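Beta-lactamase (Klebsiella pneumoniae, PDB 6HUH) probably hydrolyses beta-lactam antibiotics to substituted beta-amino acids, as a class D beta-lactamase linked to antibiotic resistance. Local coordinates at residues 123-128 against 169-174. Residues are numbered along the deposited sequence; the frame is centred on the assembly and turned at random.
Sequences DRFDYG and KLPVSA
Phe-125 and Leu-170 bring the two backbones nearest, with CA atoms 6.7 Å apart, where the Schellman motif closing helix 115-124 (Asp-126 at positive phi, its N bonded to Asp-123 O) meets an inverse gamma turn centred on Pro-171 and closed by Val-172 N to Leu-170 O. No hydrogen bond crosses between the segments, so the contact rests on side-chain surfaces, burying 251 Å² summed over both segments. Leu-170 CD1 lies over the Phe-125 ring face in an off-centre CH-pi contact, 4.2 Å from the centroid and 29° from the normal, while Leu-170 CD2 comes obliquely to Phe-125 CD1 (3.7 Å). The two side chains run at about a right angle; with Phe-125 CG anti to its own carbonyl carbon (chi1 -75°), the ring reaches the turn. Near the ring plane, Pro-171 CD comes to the edge at Phe-125 CE1 (4.2 Å) and Val-172 CG1 at Phe-125 CZ (4.3 Å); the turn thus borders the ring at adjacent atoms while Leu-170 covers part of its face. On the exposed side, the extended Arg-124 chain slants over the proline, Arg-124 CD 3.7 Å from Pro-171 CG and NH1 3.4 Å from Pro-171 CB, a van der Waals contact in which the guanidinium meets the proline obliquely. Away from the active site, the contact joins the C-terminal end of helix 115-124 to the loop between helices 155-166 and 174-184. Phe-125 and Val-172 also touch Leu-59 of helix 56-64, Leu-170 packs on Phe-161 and Leu-165 of helix 155-166, and Ser-173 N-caps helix 174-184 through Thr-176 N.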
loop_
_atom_site.group_PDB
_atom_site.type_symbol
_atom_site.label_atom_id
_atom_site.label_comp_id
_atom_site.label_asym_id
_atom_site.label_seq_id
_atom_site.Cartn_x
_atom_site.Cartn_y
_atom_site.Cartn_z
ATOM N N ASP A 123 -2.818 2.098 -29.702
ATOM C CA ASP A 123 -3.254 2.950 -30.816
ATOM C C ASP A 123 -4.299 3.976 -30.334
ATOM O O ASP A 123 -4.087 5.174 -30.545
ATOM C CB ASP A 123 -3.855 2.119 -31.961
ATOM C CG ASP A 123 -2.896 1.247 -32.755
ATOM O OD1 ASP A 123 -1.723 1.111 -32.332
ATOM O OD2 ASP A 123 -3.328 0.679 -33.793
ATOM N N ARG A 124 -5.405 3.513 -29.662
ATOM C CA ARG A 124 -6.482 4.401 -29.190
ATOM C C ARG A 124 -6.022 5.415 -28.170
ATOM O O ARG A 124 -6.589 6.506 -28.112
ATOM C CB ARG A 124 -7.713 3.631 -28.687
ATOM C CG ARG A 124 -8.891 3.755 -29.658
ATOM C CD ARG A 124 -10.250 3.492 -29.029
ATOM N NE ARG A 124 -11.338 3.855 -29.946
ATOM C CZ ARG A 124 -12.625 3.893 -29.615
ATOM N NH1 ARG A 124 -13.010 3.590 -28.382
ATOM N NH2 ARG A 124 -13.537 4.235 -30.516
ATOM N N PHE A 125 -4.972 5.055 -27.393
ATOM C CA PHE A 125 -4.298 5.884 -26.390
ATOM C C PHE A 125 -3.261 6.807 -27.046
ATOM O O PHE A 125 -2.774 7.726 -26.381
ATOM C CB PHE A 125 -3.600 5.006 -25.336
ATOM C CG PHE A 125 -4.487 4.347 -24.304
ATOM C CD1 PHE A 125 -5.837 4.675 -24.206
ATOM C CD2 PHE A 125 -3.965 3.418 -23.410
ATOM C CE1 PHE A 125 -6.652 4.069 -23.252
ATOM C CE2 PHE A 125 -4.781 2.825 -22.444
ATOM C CZ PHE A 125 -6.119 3.152 -22.374
ATOM N N ASP A 126 -2.908 6.548 -28.342
ATOM C CA ASP A 126 -1.940 7.305 -29.151
ATOM C C ASP A 126 -0.584 7.365 -28.439
ATOM O O ASP A 126 0.117 8.381 -28.503
ATOM C CB ASP A 126 -2.499 8.713 -29.461
ATOM C CG ASP A 126 -1.939 9.378 -30.700
ATOM O OD1 ASP A 126 -1.784 8.680 -31.732
ATOM O OD2 ASP A 126 -1.710 10.611 -30.660
ATOM N N TYR A 127 -0.240 6.275 -27.740
ATOM C CA TYR A 127 0.940 6.209 -26.906
ATOM C C TYR A 127 2.272 6.242 -27.672
ATOM O O TYR A 127 2.696 5.231 -28.235
ATOM C CB TYR A 127 0.863 5.008 -25.969
ATOM C CG TYR A 127 1.767 5.120 -24.760
ATOM C CD1 TYR A 127 1.360 5.819 -23.619
ATOM C CD2 TYR A 127 3.022 4.515 -24.744
ATOM C CE1 TYR A 127 2.189 5.928 -22.501
ATOM C CE2 TYR A 127 3.860 4.619 -23.630
ATOM C CZ TYR A 127 3.432 5.313 -22.504
ATOM O OH TYR A 127 4.261 5.409 -21.408
ATOM N N GLY A 128 2.924 7.411 -27.635
ATOM C CA GLY A 128 4.225 7.664 -28.248
ATOM C C GLY A 128 4.366 7.194 -29.683
ATOM O O GLY A 128 3.580 7.598 -30.550
ATOM N N LYS A 169 -10.911 12.029 -21.754
ATOM C CA LYS A 169 -10.817 11.871 -23.198
ATOM C C LYS A 169 -10.515 10.419 -23.635
ATOM O O LYS A 169 -10.848 10.051 -24.759
ATOM C CB LYS A 169 -9.829 12.880 -23.805
ATOM C CG LYS A 169 -10.421 14.281 -23.902
ATOM C CD LYS A 169 -9.554 15.220 -24.737
ATOM C CE LYS A 169 -9.802 16.683 -24.425
ATOM N NZ LYS A 169 -8.981 17.168 -23.276
ATOM N N LEU A 170 -9.929 9.588 -22.758
ATOM C CA LEU A 170 -9.628 8.196 -23.134
ATOM C C LEU A 170 -10.903 7.311 -23.050
ATOM O O LEU A 170 -11.796 7.640 -22.260
ATOM C CB LEU A 170 -8.412 7.613 -22.367
ATOM C CG LEU A 170 -7.042 8.320 -22.609
ATOM C CD1 LEU A 170 -5.943 7.671 -21.820
ATOM C CD2 LEU A 170 -6.639 8.317 -24.061
ATOM N N PRO A 171 -11.053 6.255 -23.912
ATOM C CA PRO A 171 -12.308 5.474 -23.933
ATOM C C PRO A 171 -12.499 4.507 -22.761
ATOM O O PRO A 171 -12.821 3.332 -22.949
ATOM C CB PRO A 171 -12.229 4.751 -25.284
ATOM C CG PRO A 171 -10.796 4.507 -25.482
ATOM C CD PRO A 171 -10.112 5.751 -24.942
ATOM N N VAL A 172 -12.286 5.010 -21.543
ATOM C CA VAL A 172 -12.397 4.253 -20.302
ATOM C C VAL A 172 -13.417 4.923 -19.386
ATOM O O VAL A 172 -13.745 6.097 -19.569
ATOM C CB VAL A 172 -11.020 4.012 -19.616
ATOM C CG1 VAL A 172 -10.059 3.252 -20.534
ATOM C CG2 VAL A 172 -10.385 5.304 -19.132
ATOM N N SER A 173 -13.936 4.160 -18.421
ATOM C CA SER A 173 -14.921 4.594 -17.437
ATOM C C SER A 173 -14.294 5.455 -16.327
ATOM O O SER A 173 -13.065 5.510 -16.193
ATOM C CB SER A 173 -15.584 3.374 -16.809
ATOM O OG SER A 173 -14.669 2.691 -15.967
ATOM N N ALA A 174 -15.162 6.073 -15.500
ATOM C CA ALA A 174 -14.797 6.879 -14.345
ATOM C C ALA A 174 -14.086 6.000 -13.308
ATOM O O ALA A 174 -13.001 6.372 -12.841
ATOM C CB ALA A 174 -16.045 7.512 -13.742
#